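Local atomic coordinates of putative chromatin binding protein (PDB entry 6QP0), a protein that hydrolyses ATP in a tRNA-dependent manner and, as Kti12, is essential for tRNA modification by Elongator. Residues L10-K15 with E201-S206; T17-L22 with I126-S131; D130-I135 with E209-R214. All coordinates share one frame; numbering follows the deposited sequence.

Overall arrangement
This chain holds the P-loop NTPase domain of Kti12, and its three contacts illustrate how one nucleotide site is assembled from distant pieces of sequence. Interactions 1 and 3, whose centres are about 9 Å apart, both use helix 205-213, and Pro-11 CG of the first lies 3.6 Å from Leu-211 CB of the third. Interaction 2 is centred about 16 Å from interaction 1 and shares ADP with it. Interactions 2 and 3, with centres about 17 Å apart, have Asp-130 and Ser-131 in common. Lys-15 joins the set: its CB is 3.3 Å from OD1 of Asp-130, a residue of the magnesium site, and its CE is 3.5 Å from Leu-132 CD2.

Interaction 1: L10-K15 with E201-S206; sequences LPSSGK and EPYERS. With ADP (adenosine-5'-diphosphate), chain B; AF3 (aluminum fluoride), chain C.
Tyr-203 meets Pro-11 and Ser-12 on the P-loop (Walker A), the phosphate-wrapping turn between strand 4-9 and helix 15-31, and so illustrates how a remote segment completes a nucleotide site. Along 201-206, Pro-202 comes first, resting on Arg-172, an ADP-binding residue of helix 162-174. Tyr-203 follows and carries the contact. With CG turned anti to the carbonyl carbon (chi1 -53°), its ring reaches toward the loop, hydroxyl first toward the aluminium fluoride. Pro-11 CB sits over one face, 3.8 Å from the Tyr-203 centroid, in a CH-pi contact. Ser-12 OG comes obliquely to within 3.8 Å of Tyr-203 CE1, while that oxygen is hydrogen-bonded by the indole NE1 of Trp-208. Tyr-203 OH is directed at F3 of the fluoride, which lies at the ring edge, although the modelled separation is too short to be trusted. The same fluorine receives a nearly straight bond from Ser-12 N (3.1 Å, 170°) and another from Lys-15 NZ (3.0 Å). A methionine replacing Lys-15 would probably leave F3 and the beta-phosphate oxygen O3B without the positive charge they now share. Farther along, Glu-204 occupies the N-cap of helix 205-213, and Arg-205 forms a salt bridge with Glu-170. Back at the nucleotide, the lysine chain bends at its third and fourth torsions, bringing Lys-15 NZ to 2.5 Å from ADP O3B.

Interaction 2: T17-L22 with I126-S131; sequences TRARQL and IVILDS. With ADP (adenosine-5'-diphosphate), chain B.
Ala-19 CB packs against the flat end of Asp-130, nearest its CB (3.9 Å) and close to OD2; at the adenine end of the site, the guanidinium of Arg-18 has ADP N6 over one face, 3.7 Å above the plane and displaced toward the rim. At the guanidinium edge, in plane, lies Gln-21 OE1, held by a weak bond from Arg-18 NH1. A side chain as small as Ala-19 lets helix and strand come close. With CG anti to the backbone N (chi1 168°), the Asp-130 carboxylate is set beside the start of the P-loop helix, and its OD2 is hydrogen-bonded to the hydroxyls of Tyr-75 and Thr-16. Two residues back along the strand, on the same side of it, Ile-128 divides its branches: CG2 is 4.2 Å from Ala-19 CB, while CD1 meets Leu-22 CD2 at 3.9 Å, the two longer side chains crossing obliquely. Helix 17-22 and strand 126-130 run antiparallel, at 170°, with their axes 9.1 Å apart. At the nucleotide end of the helix, Thr-17 N donates to ADP O2A over 2.7 Å. The arrangement is that of a P-loop NTPase: the Walker A helix lies on the parallel sheet, and the adjacent strand carries a magnesium-site aspartate at what is probably the Walker B position.

Interaction 3: D130-I135 with E209-R214; sequences DSLNYI and ENLVFR
Tyr-134 reaches across from the loop 130-135 to Leu-211 and Arg-214 at the end of helix 205-213, a worked example of an aromatic ring engaged on its faces, rim and hydroxyl at once. Its CG stands between the backbone N and the carbonyl carbon (chi1 70°), so that the ring leaves CB directed at the helix. On one rim, Tyr-134 CD2 is 3.3 Å from the backbone oxygen of Arg-214, which lies near the ring plane, and CE2 packs on Arg-214 CG at 3.6 Å. On the other, CE1 is 3.9 Å from Leu-211 CD2, which covers one face in a CH-pi contact; Ile-135 CG1 lies over the opposite face. In the P-loop NTPase fold this loop leaves strand 125-130 of the parallel sheet and leads to helix 136-148, with Ile-135 as N-cap. At the tip, Tyr-134 OH accepts a bond from Arg-214 NE (2.7 Å, 161°), nearly in the guanidinium plane, and a weak one from NH2. The same hydroxyl is also bonded to Glu-106, while Arg-214 NH2 turns to the carbonyl of Tyr-88. The planes of the Tyr-134 ring and the Arg-214 guanidinium are 77° apart, and Leu-211 CD2 also lies over a guanidinium face. Nearer the nucleotide, Leu-132 CD1 touches Leu-211 CD1 at 3.6 Å, the two leucines crossing at about a right angle.

Interaction 1: L10-K15 with E201-S206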
loop_
_atom_site.group_PDB
_atom_site.type_symbol
_atom_site.label_atom_id
_atom_site.label_comp_id
_atom_site.label_asym_id
_atom_site.label_seq_id
_atom_site.Cartn_x
_atom_site.Cartn_y
_atom_site.Cartn_z
ATOM N N LEU A 10 0.604 -0.409 8.855
ATOM C CA LEU A 10 1.824 -0.270 9.629
ATOM C C LEU A 10 2.924 -1.132 9.029
ATOM O O LEU A 10 2.674 -2.003 8.194
ATOM C CB LEU A 10 1.565 -0.662 11.079
ATOM C CG LEU A 10 0.650 0.263 11.881
ATOM C CD1 LEU A 10 0.452 -0.292 13.280
ATOM C CD2 LEU A 10 1.221 1.668 11.936
ATOM N N PRO A 11 4.170 -0.906 9.435
ATOM C CA PRO A 11 5.247 -1.819 9.037
ATOM C C PRO A 11 4.952 -3.237 9.502
ATOM O O PRO A 11 4.598 -3.469 10.660
ATOM C CB PRO A 11 6.483 -1.236 9.733
ATOM C CG PRO A 11 6.138 0.195 9.990
ATOM C CD PRO A 11 4.666 0.228 10.236
ATOM N N SER A 12 5.100 -4.192 8.584
ATOM C CA SER A 12 4.898 -5.609 8.887
ATOM C C SER A 12 3.479 -5.870 9.390
ATOM O O SER A 12 3.258 -6.669 10.303
ATOM C CB SER A 12 5.932 -6.108 9.901
ATOM O OG SER A 12 6.897 -5.109 10.190
ATOM N N SER A 13 2.506 -5.199 8.779
ATOM C CA SER A 13 1.106 -5.347 9.146
ATOM C C SER A 13 0.340 -6.270 8.205
ATOM O O SER A 13 -0.854 -6.499 8.422
ATOM C CB SER A 13 0.424 -3.975 9.185
ATOM O OG SER A 13 0.478 -3.340 7.919
ATOM N N GLY A 14 0.991 -6.800 7.177
ATOM C CA GLY A 14 0.345 -7.695 6.242
ATOM C C GLY A 14 -0.049 -7.082 4.917
ATOM O O GLY A 14 -0.886 -7.664 4.216
ATOM N N LYS A 15 0.523 -5.934 4.551
ATOM C CA LYS A 15 0.195 -5.306 3.276
ATOM C C LYS A 15 0.487 -6.246 2.113
ATOM O O LYS A 15 -0.391 -6.533 1.289
ATOM C CB LYS A 15 0.979 -4.001 3.122
ATOM C CG LYS A 15 0.573 -2.907 4.096
ATOM C CD LYS A 15 1.442 -1.665 3.934
ATOM C CE LYS A 15 2.538 -1.601 4.988
ATOM N NZ LYS A 15 3.397 -2.817 4.998
ATOM N N GLU A 201 12.377 -8.496 4.347
ATOM C CA GLU A 201 13.512 -7.831 4.985
ATOM C C GLU A 201 13.013 -7.018 6.176
ATOM O O GLU A 201 12.095 -6.207 6.020
ATOM C CB GLU A 201 14.232 -6.921 3.992
ATOM C CG GLU A 201 15.688 -7.287 3.729
ATOM C CD GLU A 201 16.607 -6.915 4.877
ATOM O OE1 GLU A 201 17.337 -7.802 5.369
ATOM O OE2 GLU A 201 16.597 -5.736 5.291
ATOM N N PRO A 202 13.575 -7.206 7.365
ATOM C CA PRO A 202 13.067 -6.489 8.538
ATOM C C PRO A 202 13.496 -5.030 8.551
ATOM O O PRO A 202 14.443 -4.617 7.880
ATOM C CB PRO A 202 13.688 -7.252 9.713
ATOM C CG PRO A 202 14.978 -7.755 9.166
ATOM C CD PRO A 202 14.706 -8.089 7.714
ATOM N N TYR A 203 12.762 -4.252 9.336
ATOM C CA TYR A 203 13.142 -2.884 9.647
ATOM C C TYR A 203 14.057 -2.884 10.867
ATOM O O TYR A 203 14.005 -3.792 11.703
ATOM C CB TYR A 203 11.917 -2.017 9.947
ATOM C CG TYR A 203 10.822 -2.019 8.901
ATOM C CD1 TYR A 203 10.074 -3.162 8.642
ATOM C CD2 TYR A 203 10.505 -0.860 8.205
ATOM C CE1 TYR A 203 9.064 -3.156 7.698
ATOM C CE2 TYR A 203 9.497 -0.845 7.265
ATOM C CZ TYR A 203 8.782 -1.993 7.013
ATOM O OH TYR A 203 7.776 -1.965 6.077
ATOM N N GLU A 204 14.894 -1.858 10.973
ATOM C CA GLU A 204 15.600 -1.619 12.223
ATOM C C GLU A 204 14.586 -1.189 13.279
ATOM O O GLU A 204 13.676 -0.405 12.998
ATOM C CB GLU A 204 16.680 -0.556 12.039
ATOM C CG GLU A 204 17.754 -0.929 11.023
ATOM C CD GLU A 204 18.474 -2.212 11.384
ATOM O OE1 GLU A 204 18.840 -2.368 12.565
ATOM O OE2 GLU A 204 18.662 -3.069 10.495
ATOM N N ARG A 205 14.727 -1.720 14.498
ATOM C CA ARG A 205 13.711 -1.472 15.519
ATOM C C ARG A 205 13.495 0.022 15.760
ATOM O O ARG A 205 12.389 0.432 16.135
ATOM C CB ARG A 205 14.082 -2.185 16.823
ATOM C CG ARG A 205 13.883 -3.700 16.770
ATOM C CD ARG A 205 13.867 -4.328 18.161
ATOM N NE ARG A 205 15.207 -4.530 18.709
ATOM C CZ ARG A 205 15.788 -5.719 18.868
ATOM N NH1 ARG A 205 15.147 -6.832 18.528
ATOM N NH2 ARG A 205 17.011 -5.792 19.377
ATOM N N SER A 206 14.520 0.851 15.545
ATOM C CA SER A 206 14.335 2.298 15.621
ATOM C C SER A 206 13.424 2.791 14.503
ATOM O O SER A 206 12.461 3.529 14.748
ATOM C CB SER A 206 15.693 3.003 15.559
ATOM O OG SER A 206 15.562 4.414 15.635
HETATM P PB ADP B . 4.308 -6.180 5.128
HETATM O O1B ADP B . 4.904 -6.476 3.770
HETATM O O2B ADP B . 5.304 -5.433 5.969
HETATM O O3B ADP B . 3.065 -5.338 4.973
HETATM P PA ADP B . 3.715 -9.052 5.168
HETATM O O1A ADP B . 4.988 -9.449 4.459
HETATM O O2A ADP B . 2.573 -8.970 4.180
HETATM O O3A ADP B . 3.933 -7.592 5.909
HETATM O "O5'" ADP B . 3.381 -10.171 6.349
HETATM C "C5'" ADP B . 4.180 -10.152 7.515
HETATM C "C4'" ADP B . 4.166 -11.396 8.143
HETATM O "O4'" ADP B . 2.878 -11.580 8.909
HETATM C "C3'" ADP B . 4.206 -12.585 7.068
HETATM O "O3'" ADP B . 5.018 -13.730 7.597
HETATM C "C2'" ADP B . 3.026 -12.931 6.916
HETATM O "O2'" ADP B . 2.961 -14.395 6.704
HETATM C "C1'" ADP B . 2.210 -12.522 8.305
HETATM N N9 ADP B . 0.922 -12.028 7.952
HETATM C C8 ADP B . 0.523 -10.960 7.263
HETATM N N7 ADP B . -0.814 -10.990 7.235
HETATM C C5 ADP B . -1.221 -12.079 7.910
HETATM C C6 ADP B . -2.477 -12.578 8.182
HETATM N N6 ADP B . -3.926 -12.465 8.059
HETATM N N1 ADP B . -2.617 -13.690 8.881
HETATM C C2 ADP B . -1.523 -14.347 9.333
HETATM N N3 ADP B . -0.284 -13.865 9.070
HETATM C C4 ADP B . -0.143 -12.729 8.358
HETATM AL AL AF3 C . 6.833 -4.688 4.581
HETATM F F1 AF3 C . 6.174 -4.750 3.003
HETATM F F2 AF3 C . 7.772 -5.994 5.158
HETATM F F3 AF3 C . 6.180 -3.593 5.716
#

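Interaction 2: T17-L22 with I126-S131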
loop_
_atom_site.group_PDB
_atom_site.type_symbol
_atom_site.label_atom_id
_atom_site.label_comp_id
_atom_site.label_asym_id
_atom_site.label_seq_id
_atom_site.Cartn_x
_atom_site.Cartn_y
_atom_site.Cartn_z
ATOM N N THR A 17 0.962 -9.433 2.023
ATOM C CA THR A 17 0.164 -10.653 2.061
ATOM C C THR A 17 -1.238 -10.404 1.521
ATOM O O THR A 17 -1.737 -11.165 0.683
ATOM C CB THR A 17 0.110 -11.187 3.492
ATOM O OG1 THR A 17 1.416 -11.096 4.079
ATOM C CG2 THR A 17 -0.345 -12.638 3.506
ATOM N N ARG A 18 -1.890 -9.334 1.983
ATOM C CA ARG A 18 -3.214 -8.998 1.471
ATOM C C ARG A 18 -3.157 -8.533 0.020
ATOM O O ARG A 18 -4.079 -8.811 -0.754
ATOM C CB ARG A 18 -3.856 -7.920 2.344
ATOM C CG ARG A 18 -4.891 -8.441 3.338
ATOM C CD ARG A 18 -4.294 -9.418 4.341
ATOM N NE ARG A 18 -5.182 -9.628 5.482
ATOM C CZ ARG A 18 -6.229 -10.449 5.485
ATOM N NH1 ARG A 18 -6.538 -11.149 4.401
ATOM N NH2 ARG A 18 -6.974 -10.567 6.574
ATOM N N ALA A 19 -2.091 -7.825 -0.368
ATOM C CA ALA A 19 -1.984 -7.346 -1.742
ATOM C C ALA A 19 -1.914 -8.506 -2.728
ATOM O O ALA A 19 -2.512 -8.450 -3.809
ATOM C CB ALA A 19 -0.759 -6.443 -1.890
ATOM N N ARG A 20 -1.183 -9.566 -2.377
ATOM C CA ARG A 20 -1.148 -10.753 -3.224
ATOM C C ARG A 20 -2.544 -11.337 -3.393
ATOM O O ARG A 20 -2.980 -11.624 -4.514
ATOM C CB ARG A 20 -0.198 -11.792 -2.629
ATOM C CG ARG A 20 1.266 -11.390 -2.670
ATOM C CD ARG A 20 2.099 -12.244 -1.728
ATOM N NE ARG A 20 3.516 -11.903 -1.784
ATOM C CZ ARG A 20 4.415 -12.282 -0.880
ATOM N NH1 ARG A 20 4.047 -13.011 0.164
ATOM N NH2 ARG A 20 5.685 -11.924 -1.019
ATOM N N GLN A 21 -3.261 -11.521 -2.280
ATOM C CA GLN A 21 -4.625 -12.034 -2.344
ATOM C C GLN A 21 -5.497 -11.167 -3.241
ATOM O O GLN A 21 -6.261 -11.685 -4.067
ATOM C CB GLN A 21 -5.215 -12.104 -0.934
ATOM C CG GLN A 21 -4.421 -12.971 0.032
ATOM C CD GLN A 21 -4.956 -12.908 1.452
ATOM O OE1 GLN A 21 -6.092 -12.493 1.683
ATOM N NE2 GLN A 21 -4.134 -13.317 2.411
ATOM N N LEU A 22 -5.396 -9.846 -3.097
ATOM C CA LEU A 22 -6.164 -8.948 -3.950
ATOM C C LEU A 22 -5.819 -9.160 -5.417
ATOM O O LEU A 22 -6.712 -9.206 -6.273
ATOM C CB LEU A 22 -5.908 -7.499 -3.543
ATOM C CG LEU A 22 -6.746 -6.437 -4.256
ATOM C CD1 LEU A 22 -8.209 -6.545 -3.865
ATOM C CD2 LEU A 22 -6.211 -5.047 -3.952
ATOM N N ILE A 126 -5.914 -1.514 -13.663
ATOM C CA ILE A 126 -6.069 -1.591 -12.216
ATOM C C ILE A 126 -4.684 -1.706 -11.595
ATOM O O ILE A 126 -3.902 -2.592 -11.957
ATOM C CB ILE A 126 -6.958 -2.780 -11.820
ATOM C CG1 ILE A 126 -8.335 -2.649 -12.477
ATOM C CG2 ILE A 126 -7.094 -2.857 -10.304
ATOM C CD1 ILE A 126 -9.198 -3.882 -12.351
ATOM N N VAL A 127 -4.383 -0.809 -10.659
ATOM C CA VAL A 127 -3.057 -0.703 -10.060
ATOM C C VAL A 127 -3.180 -0.915 -8.559
ATOM O O VAL A 127 -3.966 -0.233 -7.891
ATOM C CB VAL A 127 -2.411 0.661 -10.365
ATOM C CG1 VAL A 127 -1.093 0.811 -9.620
ATOM C CG2 VAL A 127 -2.203 0.827 -11.863
ATOM N N ILE A 128 -2.399 -1.856 -8.035
ATOM C CA ILE A 128 -2.312 -2.115 -6.604
ATOM C C ILE A 128 -1.001 -1.528 -6.100
ATOM O O ILE A 128 0.080 -1.978 -6.498
ATOM C CB ILE A 128 -2.380 -3.619 -6.296
ATOM C CG1 ILE A 128 -3.683 -4.224 -6.818
ATOM C CG2 ILE A 128 -2.234 -3.854 -4.801
ATOM C CD1 ILE A 128 -3.686 -5.740 -6.822
ATOM N N LEU A 129 -1.088 -0.540 -5.213
ATOM C CA LEU A 129 0.090 0.109 -4.642
ATOM C C LEU A 129 0.296 -0.450 -3.236
ATOM O O LEU A 129 -0.366 -0.030 -2.284
ATOM C CB LEU A 129 -0.073 1.625 -4.633
ATOM C CG LEU A 129 1.169 2.430 -4.250
ATOM C CD1 LEU A 129 2.285 2.204 -5.253
ATOM C CD2 LEU A 129 0.848 3.913 -4.138
ATOM N N ASP A 130 1.218 -1.403 -3.117
ATOM C CA ASP A 130 1.541 -2.044 -1.842
ATOM C C ASP A 130 2.694 -1.276 -1.208
ATOM O O ASP A 130 3.869 -1.530 -1.482
ATOM C CB ASP A 130 1.884 -3.513 -2.061
ATOM C CG ASP A 130 2.496 -4.172 -0.834
ATOM O OD1 ASP A 130 2.499 -3.561 0.254
ATOM O OD2 ASP A 130 2.985 -5.313 -0.967
ATOM N N SER A 131 2.353 -0.324 -0.345
ATOM C CA SER A 131 3.353 0.437 0.387
ATOM C C SER A 131 2.705 1.001 1.641
ATOM O O SER A 131 1.477 1.049 1.756
ATOM C CB SER A 131 3.948 1.561 -0.467
ATOM O OG SER A 131 4.926 2.284 0.260
HETATM P PB ADP B . 4.308 -6.180 5.128
HETATM O O1B ADP B . 4.904 -6.476 3.770
HETATM O O2B ADP B . 5.304 -5.433 5.969
HETATM O O3B ADP B . 3.065 -5.338 4.973
HETATM P PA ADP B . 3.715 -9.052 5.168
HETATM O O1A ADP B . 4.988 -9.449 4.459
HETATM O O2A ADP B . 2.573 -8.970 4.180
HETATM O O3A ADP B . 3.933 -7.592 5.909
HETATM O "O5'" ADP B . 3.381 -10.171 6.349
HETATM C "C5'" ADP B . 4.180 -10.152 7.515
HETATM C "C4'" ADP B . 4.166 -11.396 8.143
HETATM O "O4'" ADP B . 2.878 -11.580 8.909
HETATM C "C3'" ADP B . 4.206 -12.585 7.068
HETATM O "O3'" ADP B . 5.018 -13.730 7.597
HETATM C "C2'" ADP B . 3.026 -12.931 6.916
HETATM O "O2'" ADP B . 2.961 -14.395 6.704
HETATM C "C1'" ADP B . 2.210 -12.522 8.305
HETATM N N9 ADP B . 0.922 -12.028 7.952
HETATM C C8 ADP B . 0.523 -10.960 7.263
HETATM N N7 ADP B . -0.814 -10.990 7.235
HETATM C C5 ADP B . -1.221 -12.079 7.910
HETATM C C6 ADP B . -2.477 -12.578 8.182
HETATM N N6 ADP B . -3.926 -12.465 8.059
HETATM N N1 ADP B . -2.617 -13.690 8.881
HETATM C C2 ADP B . -1.523 -14.347 9.333
HETATM N N3 ADP B . -0.284 -13.865 9.070
HETATM C C4 ADP B . -0.143 -12.729 8.358
#

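Interaction 3: D130-I135 with E209-R214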
loop_
_atom_site.group_PDB
_atom_site.type_symbol
_atom_site.label_atom_id
_atom_site.label_comp_id
_atom_site.label_asym_id
_atom_site.label_seq_id
_atom_site.Cartn_x
_atom_site.Cartn_y
_atom_site.Cartn_z
ATOM N N ASP A 130 1.218 -1.403 -3.117
ATOM C CA ASP A 130 1.541 -2.044 -1.842
ATOM C C ASP A 130 2.694 -1.276 -1.208
ATOM O O ASP A 130 3.869 -1.530 -1.482
ATOM C CB ASP A 130 1.884 -3.513 -2.061
ATOM C CG ASP A 130 2.496 -4.172 -0.834
ATOM O OD1 ASP A 130 2.499 -3.561 0.254
ATOM O OD2 ASP A 130 2.985 -5.313 -0.967
ATOM N N SER A 131 2.353 -0.324 -0.345
ATOM C CA SER A 131 3.353 0.437 0.387
ATOM C C SER A 131 2.705 1.001 1.641
ATOM O O SER A 131 1.477 1.049 1.756
ATOM C CB SER A 131 3.948 1.561 -0.467
ATOM O OG SER A 131 4.926 2.284 0.260
ATOM N N LEU A 132 3.550 1.426 2.583
ATOM C CA LEU A 132 3.050 2.006 3.825
ATOM C C LEU A 132 1.981 3.058 3.544
ATOM O O LEU A 132 0.912 3.054 4.163
ATOM C CB LEU A 132 4.208 2.606 4.623
ATOM C CG LEU A 132 5.231 1.603 5.165
ATOM C CD1 LEU A 132 6.510 2.308 5.591
ATOM C CD2 LEU A 132 4.653 0.814 6.335
ATOM N N ASN A 133 2.250 3.958 2.597
ATOM C CA ASN A 133 1.291 4.981 2.180
ATOM C C ASN A 133 0.585 5.589 3.388
ATOM O O ASN A 133 -0.640 5.708 3.439
ATOM C CB ASN A 133 0.282 4.399 1.189
ATOM C CG ASN A 133 0.936 3.916 -0.097
ATOM O OD1 ASN A 133 1.927 4.486 -0.554
ATOM N ND2 ASN A 133 0.382 2.861 -0.687
ATOM N N TYR A 134 1.389 5.991 4.371
ATOM C CA TYR A 134 0.897 6.302 5.704
ATOM C C TYR A 134 0.631 7.782 5.938
ATOM O O TYR A 134 0.248 8.154 7.052
ATOM C CB TYR A 134 1.899 5.802 6.754
ATOM C CG TYR A 134 3.192 6.588 6.785
ATOM C CD1 TYR A 134 4.258 6.247 5.962
ATOM C CD2 TYR A 134 3.347 7.668 7.642
ATOM C CE1 TYR A 134 5.440 6.966 5.991
ATOM C CE2 TYR A 134 4.520 8.390 7.678
ATOM C CZ TYR A 134 5.564 8.036 6.852
ATOM O OH TYR A 134 6.732 8.759 6.895
ATOM N N ILE A 135 0.820 8.632 4.934
ATOM C CA ILE A 135 0.648 10.072 5.087
ATOM C C ILE A 135 -0.603 10.494 4.330
ATOM O O ILE A 135 -0.786 10.123 3.164
ATOM C CB ILE A 135 1.880 10.847 4.589
ATOM C CG1 ILE A 135 3.152 10.304 5.246
ATOM C CG2 ILE A 135 1.721 12.333 4.888
ATOM C CD1 ILE A 135 4.433 10.879 4.680
ATOM N N GLU A 209 9.600 1.497 15.098
ATOM C CA GLU A 209 8.792 2.172 16.108
ATOM C C GLU A 209 8.368 3.558 15.638
ATOM O O GLU A 209 7.188 3.920 15.717
ATOM C CB GLU A 209 9.561 2.274 17.428
ATOM C CG GLU A 209 9.852 0.942 18.106
ATOM C CD GLU A 209 8.595 0.172 18.459
ATOM O OE1 GLU A 209 8.708 -1.018 18.828
ATOM O OE2 GLU A 209 7.494 0.753 18.368
ATOM N N ASN A 210 9.323 4.358 15.151
ATOM C CA ASN A 210 8.998 5.714 14.724
ATOM C C ASN A 210 8.002 5.718 13.570
ATOM O O ASN A 210 7.198 6.650 13.452
ATOM C CB ASN A 210 10.276 6.459 14.329
ATOM C CG ASN A 210 11.305 6.487 15.446
ATOM O OD1 ASN A 210 12.475 6.165 15.241
ATOM N ND2 ASN A 210 10.867 6.866 16.640
ATOM N N LEU A 211 8.030 4.689 12.713
ATOM C CA LEU A 211 7.063 4.605 11.623
ATOM C C LEU A 211 5.643 4.456 12.159
ATOM O O LEU A 211 4.727 5.163 11.725
ATOM C CB LEU A 211 7.405 3.437 10.696
ATOM C CG LEU A 211 8.118 3.782 9.390
ATOM C CD1 LEU A 211 8.490 2.512 8.646
ATOM C CD2 LEU A 211 7.257 4.682 8.513
ATOM N N VAL A 212 5.437 3.529 13.100
ATOM C CA VAL A 212 4.108 3.348 13.675
ATOM C C VAL A 212 3.629 4.642 14.320
ATOM O O VAL A 212 2.487 5.070 14.122
ATOM C CB VAL A 212 4.107 2.195 14.693
ATOM C CG1 VAL A 212 2.727 2.075 15.326
ATOM C CG2 VAL A 212 4.520 0.894 14.040
ATOM N N PHE A 213 4.496 5.276 15.117
ATOM C CA PHE A 213 4.103 6.493 15.816
ATOM C C PHE A 213 3.552 7.544 14.856
ATOM O O PHE A 213 2.564 8.218 15.169
ATOM C CB PHE A 213 5.293 7.061 16.597
ATOM C CG PHE A 213 5.130 8.509 16.980
ATOM C CD1 PHE A 213 4.439 8.865 18.125
ATOM C CD2 PHE A 213 5.662 9.514 16.186
ATOM C CE1 PHE A 213 4.284 10.196 18.474
ATOM C CE2 PHE A 213 5.507 10.844 16.529
ATOM C CZ PHE A 213 4.819 11.185 17.675
ATOM N N ARG A 214 4.175 7.702 13.684
ATOM C CA ARG A 214 3.791 8.734 12.734
ATOM C C ARG A 214 2.851 8.223 11.642
ATOM O O ARG A 214 2.657 8.905 10.630
ATOM C CB ARG A 214 5.035 9.375 12.106
ATOM C CG ARG A 214 5.761 8.559 11.036
ATOM C CD ARG A 214 6.904 9.389 10.452
ATOM N NE ARG A 214 7.640 8.701 9.395
ATOM C CZ ARG A 214 8.615 7.823 9.608
ATOM N NH1 ARG A 214 8.970 7.511 10.850
ATOM N NH2 ARG A 214 9.228 7.254 8.580
#